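Local coordinates for chain length determinant protein (Shigella flexneri, PDB 4ZM5) that regulates the chain length of the lipopolysaccharide O antigen, probably by acting on its polymerisation from the periplasmic side of the inner membrane, at residues A21-Q33 with L113-R125. The protein carries 1 engineered substitution. Numbering follows the deposited sequence.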
ATOM      1  N   ALA B  21      11.662   2.476  -9.965  1.00 46.72           N
ATOM      2  CA  ALA B  21      10.423   2.980 -10.568  1.00 48.50           C
ATOM      3  C   ALA B  21       9.416   1.862 -10.980  1.00 53.98           C
ATOM      4  O   ALA B  21       8.235   1.968 -10.636  1.00 53.58           O
ATOM      5  CB  ALA B  21      10.753   3.848 -11.759  1.00 50.67           C
ATOM      6  N   GLY B  22       9.912   0.804 -11.640  1.00 51.22           N
ATOM      7  CA  GLY B  22       9.142  -0.356 -12.091  1.00 51.43           C
ATOM      8  C   GLY B  22       8.532  -1.180 -10.970  1.00 54.32           C
ATOM      9  O   GLY B  22       7.344  -1.499 -11.018  1.00 54.54           O
ATOM     10  N   TYR B  23       9.346  -1.538  -9.953  1.00 49.46           N
ATOM     11  CA  TYR B  23       8.885  -2.292  -8.783  1.00 48.07           C
ATOM     12  C   TYR B  23       7.897  -1.441  -7.983  1.00 50.23           C
ATOM     13  O   TYR B  23       6.882  -1.956  -7.528  1.00 47.63           O
ATOM     14  CB  TYR B  23      10.075  -2.729  -7.880  1.00 47.71           C
ATOM     15  CG  TYR B  23       9.745  -3.872  -6.939  1.00 49.04           C
ATOM     16  CD1 TYR B  23       9.587  -5.172  -7.417  1.00 51.41           C
ATOM     17  CD2 TYR B  23       9.584  -3.654  -5.572  1.00 49.00           C
ATOM     18  CE1 TYR B  23       9.244  -6.223  -6.569  1.00 52.08           C
ATOM     19  CE2 TYR B  23       9.267  -4.707  -4.703  1.00 49.21           C
ATOM     20  CZ  TYR B  23       9.103  -5.995  -5.210  1.00 58.25           C
ATOM     21  OH  TYR B  23       8.764  -7.064  -4.403  1.00 57.97           O
ATOM     22  N   ASN B  24       8.188  -0.125  -7.842  1.00 47.18           N
ATOM     23  CA  ASN B  24       7.310   0.795  -7.124  1.00 46.43           C
ATOM     24  C   ASN B  24       5.996   0.945  -7.865  1.00 49.90           C
ATOM     25  O   ASN B  24       4.945   0.998  -7.221  1.00 50.09           O
ATOM     26  CB  ASN B  24       7.970   2.157  -6.885  1.00 44.25           C
ATOM     27  CG  ASN B  24       7.060   3.156  -6.216  1.00 67.23           C
ATOM     28  OD1 ASN B  24       6.744   3.074  -5.034  1.00 65.99           O
ATOM     29  ND2 ASN B  24       6.516   4.049  -6.997  1.00 60.53           N
ATOM     30  N   ASN B  25       6.037   0.999  -9.201  1.00 46.87           N
ATOM     31  CA  ASN B  25       4.801   1.106  -9.982  1.00 48.97           C
ATOM     32  C   ASN B  25       3.963  -0.169  -9.814  1.00 51.61           C
ATOM     33  O   ASN B  25       2.757  -0.068  -9.604  1.00 51.94           O
ATOM     34  CB  ASN B  25       5.067   1.401 -11.463  1.00 49.27           C
ATOM     35  CG  ASN B  25       3.810   1.416 -12.275  1.00 75.67           C
ATOM     36  OD1 ASN B  25       2.885   2.189 -12.010  1.00 73.42           O
ATOM     37  ND2 ASN B  25       3.705   0.480 -13.205  1.00 71.66           N
ATOM     38  N   ALA B  26       4.610  -1.350  -9.862  1.00 46.17           N
ATOM     39  CA  ALA B  26       3.941  -2.629  -9.671  1.00 45.30           C
ATOM     40  C   ALA B  26       3.283  -2.676  -8.300  1.00 48.73           C
ATOM     41  O   ALA B  26       2.113  -3.033  -8.223  1.00 49.18           O
ATOM     42  CB  ALA B  26       4.936  -3.764  -9.820  1.00 44.62           C
ATOM     43  N   MET B  27       4.004  -2.225  -7.238  1.00 44.83           N
ATOM     44  CA  MET B  27       3.539  -2.173  -5.837  1.00 45.01           C
ATOM     45  C   MET B  27       2.338  -1.231  -5.676  1.00 50.06           C
ATOM     46  O   MET B  27       1.373  -1.589  -4.999  1.00 49.99           O
ATOM     47  CB  MET B  27       4.675  -1.753  -4.881  1.00 46.43           C
ATOM     48  CG  MET B  27       5.731  -2.831  -4.636  1.00 49.10           C
ATOM     49  SD  MET B  27       5.130  -4.360  -3.860  1.00 53.58           S
ATOM     50  CE  MET B  27       5.217  -5.492  -5.263  1.00 50.22           C
ATOM     51  N   ASN B  28       2.400  -0.045  -6.319  1.00 47.39           N
ATOM     52  CA  ASN B  28       1.320   0.949  -6.353  1.00 48.68           C
ATOM     53  C   ASN B  28       0.072   0.332  -6.988  1.00 51.61           C
ATOM     54  O   ASN B  28      -1.015   0.461  -6.427  1.00 51.65           O
ATOM     55  CB  ASN B  28       1.750   2.214  -7.140  1.00 50.63           C
ATOM     56  CG  ASN B  28       2.627   3.192  -6.380  1.00 74.66           C
ATOM     57  OD1 ASN B  28       2.588   3.276  -5.152  1.00 69.88           O
ATOM     58  ND2 ASN B  28       3.396   4.003  -7.101  1.00 66.25           N
ATOM     59  N   VAL B  29       0.246  -0.380  -8.132  1.00 46.71           N
ATOM     60  CA  VAL B  29      -0.831  -1.034  -8.883  1.00 46.98           C
ATOM     61  C   VAL B  29      -1.504  -2.069  -7.972  1.00 51.08           C
ATOM     62  O   VAL B  29      -2.720  -2.076  -7.896  1.00 51.81           O
ATOM     63  CB  VAL B  29      -0.335  -1.643 -10.244  1.00 48.85           C
ATOM     64  CG1 VAL B  29      -1.361  -2.556 -10.876  1.00 49.10           C
ATOM     65  CG2 VAL B  29       0.051  -0.559 -11.233  1.00 49.17           C
ATOM     66  N   ILE B  30      -0.723  -2.873  -7.232  1.00 46.93           N
ATOM     67  CA  ILE B  30      -1.244  -3.937  -6.362  1.00 45.81           C
ATOM     68  C   ILE B  30      -1.961  -3.413  -5.103  1.00 50.91           C
ATOM     69  O   ILE B  30      -3.073  -3.883  -4.803  1.00 51.90           O
ATOM     70  CB  ILE B  30      -0.127  -4.954  -5.967  1.00 46.07           C
ATOM     71  CG1 ILE B  30       0.467  -5.647  -7.217  1.00 45.34           C
ATOM     72  CG2 ILE B  30      -0.670  -6.012  -5.002  1.00 46.46           C
ATOM     73  CD1 ILE B  30       1.885  -6.153  -7.058  1.00 49.22           C
ATOM     74  N   TYR B  31      -1.345  -2.483  -4.370  1.00 46.81           N
ATOM     75  CA  TYR B  31      -1.878  -2.055  -3.087  1.00 48.16           C
ATOM     76  C   TYR B  31      -2.505  -0.661  -3.010  1.00 57.12           C
ATOM     77  O   TYR B  31      -3.140  -0.360  -1.993  1.00 59.37           O
ATOM     78  CB  TYR B  31      -0.772  -2.168  -2.036  1.00 48.40           C
ATOM     79  CG  TYR B  31      -0.344  -3.599  -1.801  1.00 48.91           C
ATOM     80  CD1 TYR B  31       0.968  -4.006  -2.039  1.00 49.29           C
ATOM     81  CD2 TYR B  31      -1.262  -4.563  -1.387  1.00 50.17           C
ATOM     82  CE1 TYR B  31       1.373  -5.318  -1.795  1.00 49.19           C
ATOM     83  CE2 TYR B  31      -0.883  -5.892  -1.203  1.00 50.30           C
ATOM     84  CZ  TYR B  31       0.440  -6.261  -1.388  1.00 56.26           C
ATOM     85  OH  TYR B  31       0.832  -7.557  -1.172  1.00 53.95           O
ATOM     86  N   GLY B  32      -2.354   0.155  -4.049  1.00 55.90           N
ATOM     87  CA  GLY B  32      -2.926   1.498  -4.089  1.00 58.99           C
ATOM     88  C   GLY B  32      -2.334   2.436  -3.060  1.00 66.60           C
ATOM     89  O   GLY B  32      -1.129   2.696  -3.084  1.00 65.84           O
ATOM     90  N   GLN B  33      -3.179   2.937  -2.139  1.00 66.91           N
ATOM     91  CA  GLN B  33      -2.743   3.837  -1.072  1.00 68.42           C
ATOM     92  C   GLN B  33      -2.006   3.046   0.033  1.00 71.30           C
ATOM     93  O   GLN B  33      -1.127   3.606   0.696  1.00 71.01           O
ATOM     94  CB  GLN B  33      -3.930   4.641  -0.502  1.00 73.32           C
ATOM     95  CG  GLN B  33      -3.594   6.069   0.005  1.00 97.00           C
ATOM     96  CD  GLN B  33      -3.341   7.089  -1.088  1.00114.51           C
ATOM     97  OE1 GLN B  33      -2.273   7.111  -1.713  1.00107.97           O
ATOM     98  NE2 GLN B  33      -4.282   8.015  -1.274  1.00105.57           N
ATOM     99  N   LEU B 113      12.674 -11.983  -5.373  1.00 36.96           N
ATOM    100  CA  LEU B 113      11.848 -10.864  -5.805  1.00 35.36           C
ATOM    101  C   LEU B 113      10.784 -11.292  -6.784  1.00 39.80           C
ATOM    102  O   LEU B 113       9.694 -10.731  -6.775  1.00 39.89           O
ATOM    103  CB  LEU B 113      12.721  -9.777  -6.439  1.00 34.79           C
ATOM    104  CG  LEU B 113      13.489  -8.874  -5.488  1.00 37.44           C
ATOM    105  CD1 LEU B 113      14.485  -8.020  -6.246  1.00 37.43           C
ATOM    106  CD2 LEU B 113      12.536  -8.064  -4.611  1.00 35.72           C
ATOM    107  N   GLU B 114      11.103 -12.263  -7.650  1.00 37.86           N
ATOM    108  CA  GLU B 114      10.167 -12.815  -8.628  1.00 38.72           C
ATOM    109  C   GLU B 114       9.035 -13.524  -7.893  1.00 45.56           C
ATOM    110  O   GLU B 114       7.868 -13.299  -8.216  1.00 46.53           O
ATOM    111  CB  GLU B 114      10.893 -13.759  -9.594  1.00 40.41           C
ATOM    112  CG  GLU B 114      10.102 -14.089 -10.847  1.00 51.03           C
ATOM    113  CD  GLU B 114      10.722 -15.094 -11.800  1.00 77.31           C
ATOM    114  OE1 GLU B 114      11.783 -15.676 -11.463  1.00 66.29           O
ATOM    115  OE2 GLU B 114      10.127 -15.310 -12.883  1.00 74.89           O
ATOM    116  N   LYS B 115       9.380 -14.330  -6.861  1.00 44.08           N
ATOM    117  CA  LYS B 115       8.423 -15.054  -6.016  1.00 45.29           C
ATOM    118  C   LYS B 115       7.608 -14.069  -5.186  1.00 49.32           C
ATOM    119  O   LYS B 115       6.402 -14.230  -5.073  1.00 50.46           O
ATOM    120  CB  LYS B 115       9.148 -16.068  -5.110  1.00 48.72           C
ATOM    121  CG  LYS B 115       8.219 -16.995  -4.318  1.00 61.44           C
ATOM    122  CD  LYS B 115       8.633 -17.027  -2.844  1.00 75.96           C
ATOM    123  CE  LYS B 115       7.677 -17.785  -1.958  1.00 93.68           C
ATOM    124  NZ  LYS B 115       7.811 -17.374  -0.530  1.00100.39           N
ATOM    125  N   ASP B 116       8.263 -13.027  -4.654  1.00 46.20           N
ATOM    126  CA  ASP B 116       7.648 -11.967  -3.844  1.00 46.50           C
ATOM    127  C   ASP B 116       6.570 -11.229  -4.656  1.00 49.90           C
ATOM    128  O   ASP B 116       5.454 -11.039  -4.160  1.00 48.54           O
ATOM    129  CB  ASP B 116       8.735 -10.984  -3.339  1.00 48.44           C
ATOM    130  CG  ASP B 116       8.290 -10.041  -2.245  1.00 66.96           C
ATOM    131  OD1 ASP B 116       7.942 -10.533  -1.137  1.00 69.88           O
ATOM    132  OD2 ASP B 116       8.353  -8.811  -2.463  1.00 75.81           O
ATOM    133  N   LEU B 117       6.903 -10.854  -5.916  1.00 47.05           N
ATOM    134  CA  LEU B 117       5.980 -10.154  -6.801  1.00 47.07           C
ATOM    135  C   LEU B 117       4.727 -11.004  -7.053  1.00 50.83           C
ATOM    136  O   LEU B 117       3.619 -10.471  -6.919  1.00 49.57           O
ATOM    137  CB  LEU B 117       6.643  -9.748  -8.129  1.00 47.27           C
ATOM    138  CG  LEU B 117       5.715  -9.078  -9.151  1.00 52.50           C
ATOM    139  CD1 LEU B 117       5.310  -7.694  -8.695  1.00 53.12           C
ATOM    140  CD2 LEU B 117       6.344  -9.025 -10.514  1.00 55.24           C
ATOM    141  N   LYS B 118       4.889 -12.316  -7.345  1.00 47.73           N
ATOM    142  CA  LYS B 118       3.723 -13.158  -7.609  1.00 48.92           C
ATOM    143  C   LYS B 118       2.876 -13.383  -6.328  1.00 50.73           C
ATOM    144  O   LYS B 118       1.645 -13.406  -6.417  1.00 50.29           O
ATOM    145  CB  LYS B 118       4.086 -14.478  -8.329  1.00 53.50           C
ATOM    146  CG  LYS B 118       4.968 -15.491  -7.602  1.00 79.18           C
ATOM    147  CD  LYS B 118       5.604 -16.512  -8.580  1.00 94.54           C
ATOM    148  CE  LYS B 118       4.727 -17.677  -8.977  1.00101.13           C
ATOM    149  NZ  LYS B 118       5.471 -18.639  -9.839  1.00106.01           N
ATOM    150  N   ASP B 119       3.521 -13.433  -5.153  1.00 46.08           N
ATOM    151  CA  ASP B 119       2.828 -13.588  -3.877  1.00 45.91           C
ATOM    152  C   ASP B 119       1.979 -12.358  -3.567  1.00 46.82           C
ATOM    153  O   ASP B 119       0.858 -12.488  -3.063  1.00 47.66           O
ATOM    154  CB  ASP B 119       3.842 -13.828  -2.739  1.00 48.19           C
ATOM    155  CG  ASP B 119       4.526 -15.180  -2.696  1.00 59.21           C
ATOM    156  OD1 ASP B 119       4.043 -16.116  -3.379  1.00 58.45           O
ATOM    157  OD2 ASP B 119       5.531 -15.311  -1.948  1.00 69.71           O
ATOM    158  N   ASN B 120       2.536 -11.169  -3.859  1.00 40.59           N
ATOM    159  CA  ASN B 120       1.885  -9.883  -3.655  1.00 39.12           C
ATOM    160  C   ASN B 120       0.754  -9.710  -4.636  1.00 42.85           C
ATOM    161  O   ASN B 120      -0.265  -9.142  -4.259  1.00 43.14           O
ATOM    162  CB  ASN B 120       2.886  -8.728  -3.791  1.00 36.46           C
ATOM    163  CG  ASN B 120       3.706  -8.507  -2.556  1.00 48.99           C
ATOM    164  OD1 ASN B 120       3.194  -8.280  -1.475  1.00 46.68           O
ATOM    165  ND2 ASN B 120       5.000  -8.548  -2.693  1.00 37.06           N
ATOM    166  N   ILE B 121       0.929 -10.184  -5.895  1.00 39.44           N
ATOM    167  CA  ILE B 121      -0.093 -10.129  -6.947  1.00 38.83           C
ATOM    168  C   ILE B 121      -1.275 -10.999  -6.509  1.00 43.34           C
ATOM    169  O   ILE B 121      -2.405 -10.550  -6.601  1.00 43.83           O
ATOM    170  CB  ILE B 121       0.498 -10.530  -8.335  1.00 41.66           C
ATOM    171  CG1 ILE B 121       1.283  -9.339  -8.950  1.00 41.20           C
ATOM    172  CG2 ILE B 121      -0.588 -11.032  -9.298  1.00 41.93           C
ATOM    173  CD1 ILE B 121       2.206  -9.671 -10.113  1.00 38.29           C
ATOM    174  N   ALA B 122      -1.006 -12.191  -5.966  1.00 41.96           N
ATOM    175  CA  ALA B 122      -2.022 -13.122  -5.460  1.00 43.26           C
ATOM    176  C   ALA B 122      -2.847 -12.509  -4.296  1.00 49.72           C
ATOM    177  O   ALA B 122      -4.085 -12.631  -4.274  1.00 49.97           O
ATOM    178  CB  ALA B 122      -1.357 -14.416  -5.018  1.00 44.40           C
ATOM    179  N   LEU B 123      -2.157 -11.824  -3.365  1.00 47.25           N
ATOM    180  CA  LEU B 123      -2.752 -11.141  -2.212  1.00 48.53           C
ATOM    181  C   LEU B 123      -3.596  -9.930  -2.639  1.00 54.40           C
ATOM    182  O   LEU B 123      -4.714  -9.754  -2.130  1.00 55.45           O
ATOM    183  CB  LEU B 123      -1.633 -10.699  -1.247  1.00 49.01           C
ATOM    184  CG  LEU B 123      -2.042 -10.050   0.097  1.00 53.83           C
ATOM    185  CD1 LEU B 123      -2.995 -10.958   0.921  1.00 54.10           C
ATOM    186  CD2 LEU B 123      -0.815  -9.729   0.907  1.00 55.82           C
ATOM    187  N   GLY B 124      -3.041  -9.101  -3.533  1.00 50.21           N
ATOM    188  CA  GLY B 124      -3.715  -7.933  -4.087  1.00 48.94           C
ATOM    189  C   GLY B 124      -4.989  -8.317  -4.819  1.00 51.47           C
ATOM    190  O   GLY B 124      -6.026  -7.692  -4.592  1.00 50.83           O
ATOM    191  N   ARG B 125      -4.921  -9.372  -5.679  1.00 47.83           N
ATOM    192  CA  ARG B 125      -6.063  -9.888  -6.442  1.00 48.54           C
ATOM    193  C   ARG B 125      -7.189 -10.342  -5.494  1.00 53.07           C
ATOM    194  O   ARG B 125      -8.329  -9.901  -5.657  1.00 52.91           O
ATOM    195  CB  ARG B 125      -5.653 -11.036  -7.367  1.00 49.44           C
ATOM    196  CG  ARG B 125      -5.223 -10.580  -8.737  1.00 66.19           C
ATOM    197  CD  ARG B 125      -4.363 -11.638  -9.393  1.00 88.28           C
ATOM    198  NE  ARG B 125      -5.055 -12.344 -10.469  1.00102.08           N
ATOM    199  CZ  ARG B 125      -4.470 -13.214 -11.289  1.00117.10           C
ATOM    200  NH1 ARG B 125      -3.177 -13.496 -11.157  1.00 96.35           N
ATOM    201  NH2 ARG B 125      -5.170 -13.806 -12.248  1.00107.16           N
TER
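I30 fits as a knob into the hole formed by L117, N120, I121 and G124. Its two branches part: CD1 reaches I121 CG1 at 3.8 Å and leans on L117 CD1, while CG2, anti to the backbone N, turns into the long helix between N120 O (3.2 Å) and G124 CA (3.7 Å). With no side chain on G124, I30 CG2 rests directly on its CA, and the backbones close in to 5.2 Å between I30 CA and G124 CA. Toward the N-terminal ends the spacing widens to 8.3 Å between A26 CA and L117 CA, and L117 CD1 occupies it, meeting A26 CB and the CE methyl of M27. The two helices run parallel within 23°, axes 9.4 Å apart at closest. This packs the short helix 17-31, in the membrane-proximal α/β base expected of a Wzz-type polysaccharide co-polymerase, against the long helix 91-159 that rises out of it. On the polar side, Y31 carries I30 CG2 over the centre of one ring face, and its hydroxyl donates a hydrogen bond to N120 OD1, modelled at 2.5 Å, a length so short that its exact value is doubtful. The amide stands almost perpendicular to the ring (88°), and L123 CD2 packs beside the same hydroxyl. At the other end Y23, its CG swung anti to the backbone N (chi1 -161°), extends past L113 CD2 to place OH 2.6 Å from D116 OD2, ring and carboxylate nearly coplanar, though the angle is poor for a hydrogen bond. Along the polar side, V17 of the second subunit packs on D116 and N120, and N24 of that subunit on L123.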